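ABC-type transport system, molybdenum-specific extracellular solute-binding protein (Clostridium difficile, PDB 4KD5) probably binds molybdate or tungstate outside the cell and delivers it to an ABC transporter for uptake. Local coordinates at residues A21-E26 and E213-E218. Residues are numbered along the deposited sequence; the frame is centred on the assembly and turned at random. Where two conformers were deposited one is given.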
loop_
_atom_site.group_PDB
_atom_site.type_symbol
_atom_site.label_atom_id
_atom_site.label_comp_id
_atom_site.label_asym_id
_atom_site.label_seq_id
_atom_site.Cartn_x
_atom_site.Cartn_y
_atom_site.Cartn_z
ATOM N N ALA A 21 3.439 -18.063 -15.274
ATOM C CA ALA A 21 4.732 -17.712 -15.849
ATOM C C ALA A 21 4.636 -16.457 -16.718
ATOM O O ALA A 21 5.530 -15.611 -16.698
ATOM C CB ALA A 21 5.287 -18.874 -16.646
ATOM N N LYS A 22 3.558 -16.341 -17.485
ATOM C CA LYS A 22 3.321 -15.145 -18.288
ATOM C C LYS A 22 2.901 -13.989 -17.379
ATOM O O LYS A 22 3.171 -12.829 -17.680
ATOM C CB LYS A 22 2.252 -15.416 -19.348
ATOM C CG LYS A 22 1.995 -14.271 -20.316
ATOM C CD LYS A 22 3.138 -14.106 -21.308
ATOM C CE LYS A 22 2.644 -13.597 -22.658
ATOM N NZ LYS A 22 1.955 -12.280 -22.583
ATOM N N ILE A 23 2.249 -14.317 -16.266
ATOM C CA ILE A 23 1.896 -13.320 -15.254
ATOM C C ILE A 23 3.151 -12.686 -14.630
ATOM O O ILE A 23 3.196 -11.475 -14.386
ATOM C CB ILE A 23 1.004 -13.931 -14.142
ATOM C CG1 ILE A 23 -0.400 -14.247 -14.670
ATOM C CG2 ILE A 23 0.924 -13.005 -12.940
ATOM C CD1 ILE A 23 -1.211 -13.024 -15.054
ATOM N N GLU A 24 4.171 -13.505 -14.384
ATOM C CA GLU A 24 5.416 -13.029 -13.787
ATOM C C GLU A 24 6.181 -12.067 -14.695
ATOM O O GLU A 24 6.559 -10.977 -14.271
ATOM C CB GLU A 24 6.310 -14.213 -13.393
ATOM C CG GLU A 24 6.121 -14.711 -11.972
ATOM C CD GLU A 24 6.787 -16.055 -11.723
ATOM O OE1 GLU A 24 7.724 -16.114 -10.900
ATOM O OE2 GLU A 24 6.364 -17.052 -12.345
ATOM N N GLU A 25 6.403 -12.474 -15.942
ATOM C CA GLU A 25 7.141 -11.647 -16.897
ATOM C C GLU A 25 6.397 -10.360 -17.242
ATOM O O GLU A 25 7.012 -9.349 -17.575
ATOM C CB GLU A 25 7.476 -12.440 -18.170
ATOM C CG GLU A 25 6.505 -12.235 -19.339
ATOM C CD GLU A 25 7.135 -11.469 -20.490
ATOM O OE1 GLU A 25 6.597 -11.525 -21.618
ATOM O OE2 GLU A 25 8.166 -10.802 -20.265
ATOM N N GLU A 26 5.072 -10.396 -17.145
ATOM C CA GLU A 26 4.251 -9.247 -17.509
ATOM C C GLU A 26 4.108 -8.258 -16.359
ATOM O O GLU A 26 3.983 -7.056 -16.582
ATOM C CB GLU A 26 2.873 -9.716 -17.984
ATOM C CG GLU A 26 2.243 -8.858 -19.066
ATOM C CD GLU A 26 2.831 -9.118 -20.440
ATOM O OE1 GLU A 26 2.327 -8.531 -21.421
ATOM O OE2 GLU A 26 3.795 -9.905 -20.544
ATOM N N GLU A 213 -4.677 -7.118 -7.809
ATOM C CA GLU A 213 -5.442 -6.281 -8.728
ATOM C C GLU A 213 -4.913 -6.325 -10.159
ATOM O O GLU A 213 -5.642 -6.021 -11.096
ATOM C CB GLU A 213 -5.567 -4.843 -8.217
ATOM C CG GLU A 213 -6.967 -4.494 -7.709
ATOM C CD GLU A 213 -8.041 -4.597 -8.787
ATOM O OE1 GLU A 213 -9.224 -4.769 -8.427
ATOM O OE2 GLU A 213 -7.710 -4.496 -9.989
ATOM N N PHE A 214 -3.656 -6.720 -10.330
ATOM C CA PHE A 214 -3.120 -6.925 -11.671
ATOM C C PHE A 214 -3.778 -8.154 -12.285
ATOM O O PHE A 214 -4.096 -8.178 -13.471
ATOM C CB PHE A 214 -1.601 -7.105 -11.651
ATOM C CG PHE A 214 -1.030 -7.533 -12.972
ATOM C CD1 PHE A 214 -0.990 -6.652 -14.044
ATOM C CD2 PHE A 214 -0.529 -8.816 -13.146
ATOM C CE1 PHE A 214 -0.466 -7.043 -15.269
ATOM C CE2 PHE A 214 -0.002 -9.215 -14.366
ATOM C CZ PHE A 214 0.031 -8.325 -15.430
ATOM N N LEU A 215 -3.976 -9.169 -11.454
ATOM C CA LEU A 215 -4.619 -10.407 -11.871
ATOM C C LEU A 215 -6.070 -10.155 -12.270
ATOM O O LEU A 215 -6.574 -10.750 -13.220
ATOM C CB LEU A 215 -4.554 -11.438 -10.742
ATOM C CG LEU A 215 -3.173 -11.799 -10.198
ATOM C CD1 LEU A 215 -3.273 -12.801 -9.054
ATOM C CD2 LEU A 215 -2.304 -12.357 -11.305
ATOM N N LEU A 216 -6.728 -9.260 -11.540
ATOM C CA LEU A 216 -8.135 -8.948 -11.766
ATOM C C LEU A 216 -8.302 -7.865 -12.830
ATOM O O LEU A 216 -9.422 -7.490 -13.177
ATOM C CB LEU A 216 -8.798 -8.517 -10.454
ATOM C CG LEU A 216 -8.734 -9.512 -9.296
ATOM C CD1 LEU A 216 -9.174 -8.874 -7.990
ATOM C CD2 LEU A 216 -9.590 -10.737 -9.586
ATOM N N SER A 217 -7.182 -7.370 -13.352
ATOM C CA SER A 217 -7.209 -6.307 -14.358
ATOM C C SER A 217 -7.411 -6.856 -15.769
ATOM O O SER A 217 -7.238 -8.055 -16.008
ATOM C CB SER A 217 -5.925 -5.481 -14.302
ATOM O OG SER A 217 -4.849 -6.173 -14.909
ATOM N N GLU A 218 -7.776 -5.970 -16.692
ATOM C CA GLU A 218 -8.056 -6.352 -18.073
ATOM C C GLU A 218 -6.876 -7.065 -18.729
ATOM O O GLU A 218 -7.050 -8.090 -19.383
ATOM C CB GLU A 218 -8.483 -5.122 -18.884
ATOM C CG GLU A 218 -9.727 -4.431 -18.330
ATOM C CD GLU A 218 -9.949 -3.045 -18.910
ATOM O OE1 GLU A 218 -9.356 -2.735 -19.964
ATOM O OE2 GLU A 218 -10.718 -2.266 -18.306
#
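Ile23 meets both Phe214 and Leu215 through its CG2 and CD1 methyls. CG2, anti to the backbone N, lies 3.7 Å from Leu215 CD2. The CD1 methyl of Ile23 reaches the same Leu215 CD2 at 4.0 Å, and the two side chains lie nearly perpendicular. Ile23 CD1 also lies 4.1 Å from Phe214 CE2, where isoleucine and phenylalanine run past each other in opposite directions. Phe214 swings its ring towards helix 17-28 with CG anti to the backbone N (chi1 171°). One corner, CE2, comes 3.9 Å from Ile23 O, approached obliquely, while CZ is 4.1 Å from Glu26 CB, which sits at the ring edge near its plane. Of the Glu26 side chain, CB is the atom that touches the ring; beyond it the chain bends and carries the carboxylate away, into a long ion pair with Lys22 NZ. No hydrogen bond crosses between the segments; the side-chain contacts are apolar, with the backbone Ile23 O against the ring as the polar exception, and the contact is buried. Farther out, Tyr27 meets the Phe214 ring with planes at about 55°, Ile223 of helix 218-226 packs on Ile23 and Glu26, and Leu215 rests on Leu84 of strand 82-94. Val30 of the second subunit packs on Phe214. Away from the predicted molybdate site, this is helix-to-helix packing between an N-terminal and a C-terminal helix within one lobe of the two-lobed periplasmic-binding-protein fold.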